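Local structure of hydrolase (Thermococcus thioreducens, 6IAH) at residues Glu27-Leu30 and Gly31-Gly34; Val4-Val7 and Asp8-Ile12; Phe206-Asn209 and Tyr210-Lys213. The protein is a magnesium-binding phosphatase of the haloacid dehalogenase superfamily with diverse substrates, and may act as a phosphoglycolate phosphatase. All blocks are in the same frame, centred on the assembly; numbering follows the deposited sequence.

Overall arrangement
The three contacts follow one another along the chain in the order 2, 1, 3. Contact 2 lies deepest, its centre about 10 Å from that of the chain, where strand 2-5 of the five-stranded parallel sheet ends in the magnesium site; it holds two of the metal's ligands. Contact 1, at the C-terminal end of helix 17-32, is surface packing near helices 56-68 and 100-110, away from the annotated sites, its centre about 34 Å from that of contact 2. Contact 3 closes helix 201-213 beside the site, after strand 194-198, the neighbour of strand 2-5; its nearest atoms come within about 6 Å of contact 2. Contacts 1 and 3, with centres about 44 Å apart, occupy opposite sides of the chain's centre.

Contact 1. Residues Glu27-Leu30 and Gly31-Gly34; sequences EYFL and GLFG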
loop_
_atom_site.group_PDB
_atom_site.type_symbol
_atom_site.label_atom_id
_atom_site.label_comp_id
_atom_site.label_asym_id
_atom_site.label_seq_id
_atom_site.Cartn_x
_atom_site.Cartn_y
_atom_site.Cartn_z
ATOM N N GLU A 27 4.296 -19.217 -2.395
ATOM C CA GLU A 27 3.863 -20.643 -2.536
ATOM C C GLU A 27 4.201 -21.177 -3.901
ATOM O O GLU A 27 4.534 -22.342 -4.005
ATOM C CB GLU A 27 2.412 -20.802 -2.210
ATOM C CG GLU A 27 2.106 -20.714 -0.748
ATOM C CD GLU A 27 0.595 -20.772 -0.442
ATOM O OE1 GLU A 27 -0.233 -20.769 -1.374
ATOM O OE2 GLU A 27 0.268 -20.777 0.764
ATOM N N TYR A 28 4.278 -20.302 -4.925
ATOM C CA TYR A 28 4.761 -20.673 -6.252
ATOM C C TYR A 28 6.228 -21.160 -6.151
ATOM O O TYR A 28 6.556 -22.214 -6.701
ATOM C CB TYR A 28 4.672 -19.472 -7.207
ATOM C CG TYR A 28 5.236 -19.697 -8.585
ATOM C CD1 TYR A 28 6.579 -19.452 -8.845
ATOM C CD2 TYR A 28 4.434 -20.193 -9.628
ATOM C CE1 TYR A 28 7.145 -19.668 -10.110
ATOM C CE2 TYR A 28 4.989 -20.413 -10.905
ATOM C CZ TYR A 28 6.353 -20.115 -11.130
ATOM O OH TYR A 28 6.965 -20.318 -12.341
ATOM N N PHE A 29 7.113 -20.388 -5.496
ATOM C CA PHE A 29 8.532 -20.834 -5.395
ATOM C C PHE A 29 8.668 -22.039 -4.486
ATOM O O PHE A 29 9.452 -22.948 -4.752
ATOM C CB PHE A 29 9.415 -19.710 -4.926
ATOM C CG PHE A 29 9.624 -18.725 -5.998
ATOM C CD1 PHE A 29 10.560 -18.975 -6.966
ATOM C CD2 PHE A 29 8.730 -17.667 -6.162
ATOM C CE1 PHE A 29 10.700 -18.130 -8.049
ATOM C CE2 PHE A 29 8.877 -16.818 -7.257
ATOM C CZ PHE A 29 9.837 -17.063 -8.191
ATOM N N LEU A 30 7.919 -22.055 -3.410
ATOM C CA LEU A 30 7.918 -23.252 -2.575
ATOM C C LEU A 30 7.589 -24.515 -3.363
ATOM O O LEU A 30 8.254 -25.547 -3.186
ATOM C CB LEU A 30 7.043 -23.071 -1.347
ATOM C CG LEU A 30 7.555 -22.036 -0.328
ATOM C CD1 LEU A 30 6.492 -21.726 0.691
ATOM C CD2 LEU A 30 8.874 -22.426 0.387
ATOM N N GLY A 31 6.567 -24.448 -4.187
ATOM C CA GLY A 31 6.139 -25.544 -5.085
ATOM C C GLY A 31 7.270 -26.012 -5.978
ATOM O O GLY A 31 7.420 -27.189 -6.205
ATOM N N LEU A 32 8.142 -25.105 -6.432
ATOM C CA LEU A 32 9.322 -25.520 -7.191
ATOM C C LEU A 32 10.305 -26.384 -6.414
ATOM O O LEU A 32 11.019 -27.174 -6.989
ATOM C CB LEU A 32 10.092 -24.314 -7.749
ATOM C CG LEU A 32 9.364 -23.319 -8.612
ATOM C CD1 LEU A 32 10.310 -22.200 -9.103
ATOM C CD2 LEU A 32 8.703 -24.001 -9.803
ATOM N N PHE A 33 10.359 -26.185 -5.123
ATOM C CA PHE A 33 11.166 -26.937 -4.259
ATOM C C PHE A 33 10.329 -28.080 -3.614
ATOM O O PHE A 33 10.764 -28.609 -2.636
ATOM C CB PHE A 33 11.726 -26.027 -3.165
ATOM C CG PHE A 33 12.782 -25.056 -3.625
ATOM C CD1 PHE A 33 14.104 -25.463 -3.744
ATOM C CD2 PHE A 33 12.468 -23.735 -3.845
ATOM C CE1 PHE A 33 15.099 -24.562 -4.098
ATOM C CE2 PHE A 33 13.420 -22.820 -4.239
ATOM C CZ PHE A 33 14.764 -23.244 -4.367
ATOM N N GLY A 34 9.155 -28.396 -4.151
ATOM C CA GLY A 34 8.306 -29.496 -3.632
ATOM C C GLY A 34 7.791 -29.276 -2.210
ATOM O O GLY A 34 7.478 -30.242 -1.508
#
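Glu27 meets Gly31 through the backbone alone: Gly31 N donates to Glu27 O at 2.9 Å, a regular helical bond, while the Glu27 carboxylate turns to Lys23 in a salt bridge and takes a hydrogen bond from the backbone N of Ile39. Tyr28 follows with a weak bond, its O accepting from Leu32 N at 3.3 Å. Its CG stands anti to the backbone N (chi1 176°), which turns the ring toward Leu32; the two side chains cross obliquely, with Tyr28 CE1 4.2 Å from Leu32 CD1. The same methyl touches the next ring, with Phe29 CD1 3.9 Å from Leu32 CD1; Phe29 and Leu32 run side by side and point the same way, so one leucine branch bridges two neighbouring aromatics. Both rings also pack on helix 100-110. Here helix 17-32 comes to its end in a Schellman motif, with Gly34 as the C-prime residue at positive phi, Gly34 N bonded to Gly31 O at 2.9 Å and Val35 N reaching back to Leu30 O. Phe29 O lies near the plane of the Phe33 ring, at its edge, 3.2 Å from Phe33 CD2, and takes a weak bond from Phe33 N. Phe33 N also makes a weak bond to Leu30 O at 2.9 Å, while the Leu30 side chain is buried against Ala67 and Leu68 of helix 56-68.

Contact 2. Residues Val4-Val7 and Asp8-Ile12; sequences VFDV and DGVLI. With MG (magnesium ion), chain B.
Val7 O is the hub of the compact side of this turn. Ile12 N and Val10 N reach it from opposite faces of its carbonyl plane, each at 3.1 Å; both bonds are fairly straight at the hydrogen (161° for Ile12), with Ile12 N tilted from the plane and Val10 N standing further above it. Leu11 N adds a weak third bond. This curls the chain so that Leu11 folds back across Phe5 at about a right angle: its CD2 lies over one face of the ring, 4.1 Å from the centroid, in a CH-pi contact displaced toward the rim. Val7 CG1 packs against Ile12 CD1 at 3.7 Å, both side chains also touching helix 154-164. Val10 CB presses on Asp6 O, which is buried here with no polar partner. The residues from Asp6 on form the loop that follows strand 2-5, and its Asp6, Asp8 and Val10 are consistent with the DxDx(T/V) motif of HAD phosphatases, with valine in the last position. On the other side the packing gives way to metal and water. With its carboxylate swung to the side opposite the backbone N (chi1 -178°), Asp6 brings OD2 to the magnesium at 1.9 Å; Asp8 contributes its backbone O at 2.1 Å, and three waters and Asp199 complete the shell. Asp6 OD1 is held by Lys179 and by a water that also accepts from Asp8 N at 2.9 Å. The Asp8 carboxylate swings away from the ion, with OD1 in a salt bridge to Arg152 and OD2 hydrogen-bonded to Tyr18.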
loop_
_atom_site.group_PDB
_atom_site.type_symbol
_atom_site.label_atom_id
_atom_site.label_comp_id
_atom_site.label_asym_id
_atom_site.label_seq_id
_atom_site.Cartn_x
_atom_site.Cartn_y
_atom_site.Cartn_z
ATOM N N VAL A 4 -7.093 16.050 0.888
ATOM C CA VAL A 4 -6.087 15.139 0.366
ATOM C C VAL A 4 -6.290 13.790 1.008
ATOM O O VAL A 4 -6.493 13.707 2.218
ATOM C CB VAL A 4 -4.714 15.652 0.588
ATOM C CG1 VAL A 4 -3.694 14.839 -0.223
ATOM C CG2 VAL A 4 -4.623 17.109 0.107
ATOM N N PHE A 5 -6.237 12.762 0.189
ATOM C CA PHE A 5 -6.527 11.384 0.652
ATOM C C PHE A 5 -5.291 10.481 0.454
ATOM O O PHE A 5 -4.514 10.583 -0.521
ATOM C CB PHE A 5 -7.652 10.739 -0.181
ATOM C CG PHE A 5 -8.861 11.573 -0.365
ATOM C CD1 PHE A 5 -9.878 11.538 0.578
ATOM C CD2 PHE A 5 -9.029 12.339 -1.551
ATOM C CE1 PHE A 5 -11.020 12.292 0.392
ATOM C CE2 PHE A 5 -10.167 13.093 -1.741
ATOM C CZ PHE A 5 -11.187 13.049 -0.764
ATOM N N ASP A 6 -5.133 9.566 1.390
ATOM C CA ASP A 6 -4.490 8.280 1.144
ATOM C C ASP A 6 -5.455 7.454 0.280
ATOM O O ASP A 6 -6.660 7.718 0.257
ATOM C CB ASP A 6 -4.229 7.576 2.500
ATOM C CG ASP A 6 -3.507 6.212 2.367
ATOM O OD1 ASP A 6 -2.598 6.044 1.531
ATOM O OD2 ASP A 6 -3.883 5.306 3.133
ATOM N N VAL A 7 -4.935 6.454 -0.419
ATOM C CA VAL A 7 -5.775 5.562 -1.208
ATOM C C VAL A 7 -6.080 4.316 -0.390
ATOM O O VAL A 7 -7.234 4.086 -0.060
ATOM C CB VAL A 7 -5.125 5.226 -2.533
ATOM C CG1 VAL A 7 -5.942 4.243 -3.346
ATOM C CG2 VAL A 7 -4.909 6.478 -3.335
ATOM N N ASP A 8 -5.074 3.540 -0.051
ATOM C CA ASP A 8 -5.320 2.177 0.524
ATOM C C ASP A 8 -5.771 2.264 1.979
ATOM O O ASP A 8 -5.059 2.796 2.806
ATOM C CB ASP A 8 -4.034 1.320 0.424
ATOM C CG ASP A 8 -3.632 0.966 -1.049
ATOM O OD1 ASP A 8 -4.340 1.294 -2.035
ATOM O OD2 ASP A 8 -2.578 0.303 -1.222
ATOM N N GLY A 9 -6.935 1.705 2.292
ATOM C CA GLY A 9 -7.522 1.759 3.609
ATOM C C GLY A 9 -8.420 2.992 3.797
ATOM O O GLY A 9 -9.046 3.103 4.857
ATOM N N VAL A 10 -8.443 3.935 2.824
ATOM C CA VAL A 10 -9.257 5.148 2.900
ATOM C C VAL A 10 -10.240 5.172 1.721
ATOM O O VAL A 10 -11.457 5.102 1.931
ATOM C CB VAL A 10 -8.376 6.427 2.899
ATOM C CG1 VAL A 10 -9.222 7.675 2.752
ATOM C CG2 VAL A 10 -7.536 6.508 4.176
ATOM N N LEU A 11 -9.749 5.336 0.484
ATOM C CA LEU A 11 -10.631 5.271 -0.706
ATOM C C LEU A 11 -10.942 3.846 -1.149
ATOM O O LEU A 11 -12.004 3.627 -1.726
ATOM C CB LEU A 11 -10.038 6.031 -1.880
ATOM C CG LEU A 11 -9.682 7.491 -1.550
ATOM C CD1 LEU A 11 -8.975 8.208 -2.713
ATOM C CD2 LEU A 11 -10.887 8.304 -1.109
ATOM N N ILE A 12 -9.976 2.934 -0.986
ATOM C CA ILE A 12 -10.054 1.551 -1.499
ATOM C C ILE A 12 -9.732 0.576 -0.378
ATOM O O ILE A 12 -8.727 0.763 0.371
ATOM C CB ILE A 12 -9.048 1.330 -2.656
ATOM C CG1 ILE A 12 -9.509 2.143 -3.880
ATOM C CG2 ILE A 12 -8.982 -0.134 -3.063
ATOM C CD1 ILE A 12 -8.514 2.186 -5.018
HETATM MG MG MG B . -3.394 3.609 3.875
HETATM O O HOH W 1 -2.375 4.430 -0.707
HETATM O O HOH W 2 -2.071 3.214 2.430
HETATM O O HOH W 3 -3.268 1.744 4.566
HETATM O O HOH W 4 -1.914 4.498 5.088
#

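Contact 3. Residues Phe206-Asn209 and Tyr210-Lys213; sequences FVEN and YRGK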
loop_
_atom_site.group_PDB
_atom_site.type_symbol
_atom_site.label_atom_id
_atom_site.label_comp_id
_atom_site.label_asym_id
_atom_site.label_seq_id
_atom_site.Cartn_x
_atom_site.Cartn_y
_atom_site.Cartn_z
ATOM N N PHE A 206 3.264 11.586 8.917
ATOM C CA PHE A 206 3.396 12.404 7.713
ATOM C C PHE A 206 2.968 13.863 7.970
ATOM O O PHE A 206 3.657 14.874 7.588
ATOM C CB PHE A 206 2.553 11.706 6.604
ATOM C CG PHE A 206 2.384 12.451 5.313
ATOM C CD1 PHE A 206 3.463 13.061 4.666
ATOM C CD2 PHE A 206 1.140 12.425 4.662
ATOM C CE1 PHE A 206 3.306 13.651 3.429
ATOM C CE2 PHE A 206 0.997 13.015 3.404
ATOM C CZ PHE A 206 2.072 13.658 2.818
ATOM N N VAL A 207 1.758 13.992 8.482
ATOM C CA VAL A 207 1.172 15.326 8.726
ATOM C C VAL A 207 1.869 16.019 9.941
ATOM O O VAL A 207 2.204 17.210 9.854
ATOM C CB VAL A 207 -0.359 15.270 8.908
ATOM C CG1 VAL A 207 -0.919 16.621 9.215
ATOM C CG2 VAL A 207 -1.029 14.714 7.654
ATOM N N GLU A 208 2.155 15.275 11.010
ATOM C CA GLU A 208 3.069 15.828 12.084
ATOM C C GLU A 208 4.351 16.410 11.474
ATOM O O GLU A 208 4.760 17.532 11.820
ATOM C CB GLU A 208 3.402 14.767 13.106
ATOM C CG GLU A 208 2.255 14.448 14.047
ATOM C CD GLU A 208 2.336 13.073 14.754
ATOM O OE1 GLU A 208 3.334 12.348 14.691
ATOM O OE2 GLU A 208 1.362 12.697 15.399
ATOM N N ASN A 209 4.965 15.685 10.526
ATOM C CA ASN A 209 6.165 16.224 9.862
ATOM C C ASN A 209 5.911 17.478 9.066
ATOM O O ASN A 209 6.783 18.365 8.928
ATOM C CB ASN A 209 6.816 15.181 8.929
ATOM C CG ASN A 209 7.459 14.028 9.688
ATOM O OD1 ASN A 209 7.868 14.159 10.851
ATOM N ND2 ASN A 209 7.520 12.875 9.041
ATOM N N TYR A 210 4.741 17.551 8.450
ATOM C CA TYR A 210 4.393 18.727 7.658
ATOM C C TYR A 210 4.248 19.958 8.557
ATOM O O TYR A 210 4.723 21.092 8.239
ATOM C CB TYR A 210 3.064 18.464 6.867
ATOM C CG TYR A 210 2.740 19.616 5.931
ATOM C CD1 TYR A 210 3.298 19.693 4.665
ATOM C CD2 TYR A 210 1.868 20.651 6.347
ATOM C CE1 TYR A 210 3.021 20.768 3.809
ATOM C CE2 TYR A 210 1.553 21.704 5.513
ATOM C CZ TYR A 210 2.134 21.768 4.242
ATOM O OH TYR A 210 1.850 22.829 3.417
ATOM N N ARG A 211 3.558 19.732 9.653
ATOM C CA ARG A 211 3.395 20.756 10.706
ATOM C C ARG A 211 4.751 21.175 11.239
ATOM O O ARG A 211 4.983 22.354 11.456
ATOM C CB ARG A 211 2.538 20.246 11.859
ATOM C CG ARG A 211 1.058 20.199 11.546
ATOM C CD ARG A 211 0.292 19.660 12.721
ATOM N NE ARG A 211 -0.961 19.055 12.294
ATOM C CZ ARG A 211 -1.422 17.874 12.676
ATOM N NH1 ARG A 211 -0.735 17.084 13.515
ATOM N NH2 ARG A 211 -2.609 17.476 12.223
ATOM N N GLY A 212 5.662 20.216 11.403
ATOM C CA GLY A 212 7.009 20.547 11.857
ATOM C C GLY A 212 7.787 21.411 10.874
ATOM O O GLY A 212 8.484 22.337 11.270
ATOM N N LYS A 213 7.645 21.128 9.590
ATOM C CA LYS A 213 8.479 21.761 8.552
ATOM C C LYS A 213 7.844 22.953 7.873
ATOM O O LYS A 213 8.530 23.944 7.577
ATOM C CB LYS A 213 8.856 20.724 7.482
ATOM C CG LYS A 213 9.980 21.171 6.552
ATOM C CD LYS A 213 10.456 20.004 5.714
ATOM C CE LYS A 213 11.318 20.469 4.557
ATOM N NZ LYS A 213 12.671 20.742 5.070
#
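The guanidinium of Arg211 rests with one face on Val207, whose CG1 lies 3.5 Å above the plane and toward the rim, nearest to Arg211 NH2 at 3.6 Å. Glu208 CG approaches the same group obliquely, 4.0 Å from Arg211 NH1. This is i to i+4 and i to i+3 packing within the last turns of helix 201-213, the helix of a beta-alpha-beta unit between strands 194-198 and 218-221. The Glu208 carboxylate is turned 48° from the guanidinium plane, and its OE2 stays 5.2 Å from Arg211 NH1: the opposite charges may attract at that range, but their charged atoms do not touch. Arg211 NE donates to the backbone O of Phe217, while Phe219 of strand 218-221 touches both Val207 and Arg211. The arginine chain is extended from CG to NE, with CG beside the backbone N (chi1 -76°), which turns it back along the helix and lays the guanidinium over the valine methyl. Of the two remaining rings, Phe206 meets Tyr196 edge-to-face, and Tyr210 meets Phe217 in the same manner while also packing on Trp186 and Val189 of helix 183-189; Asn209 ND2 donates to Pro180 O, in the loop before that helix. Beneath these side chains the amides of Tyr210 to Lys213 donate four successive i to i+4 bonds to the carbonyls of Phe206 to Asn209; the straightest joins Arg211 N to Val207 O, at 2.9 Å and 174° at the hydrogen.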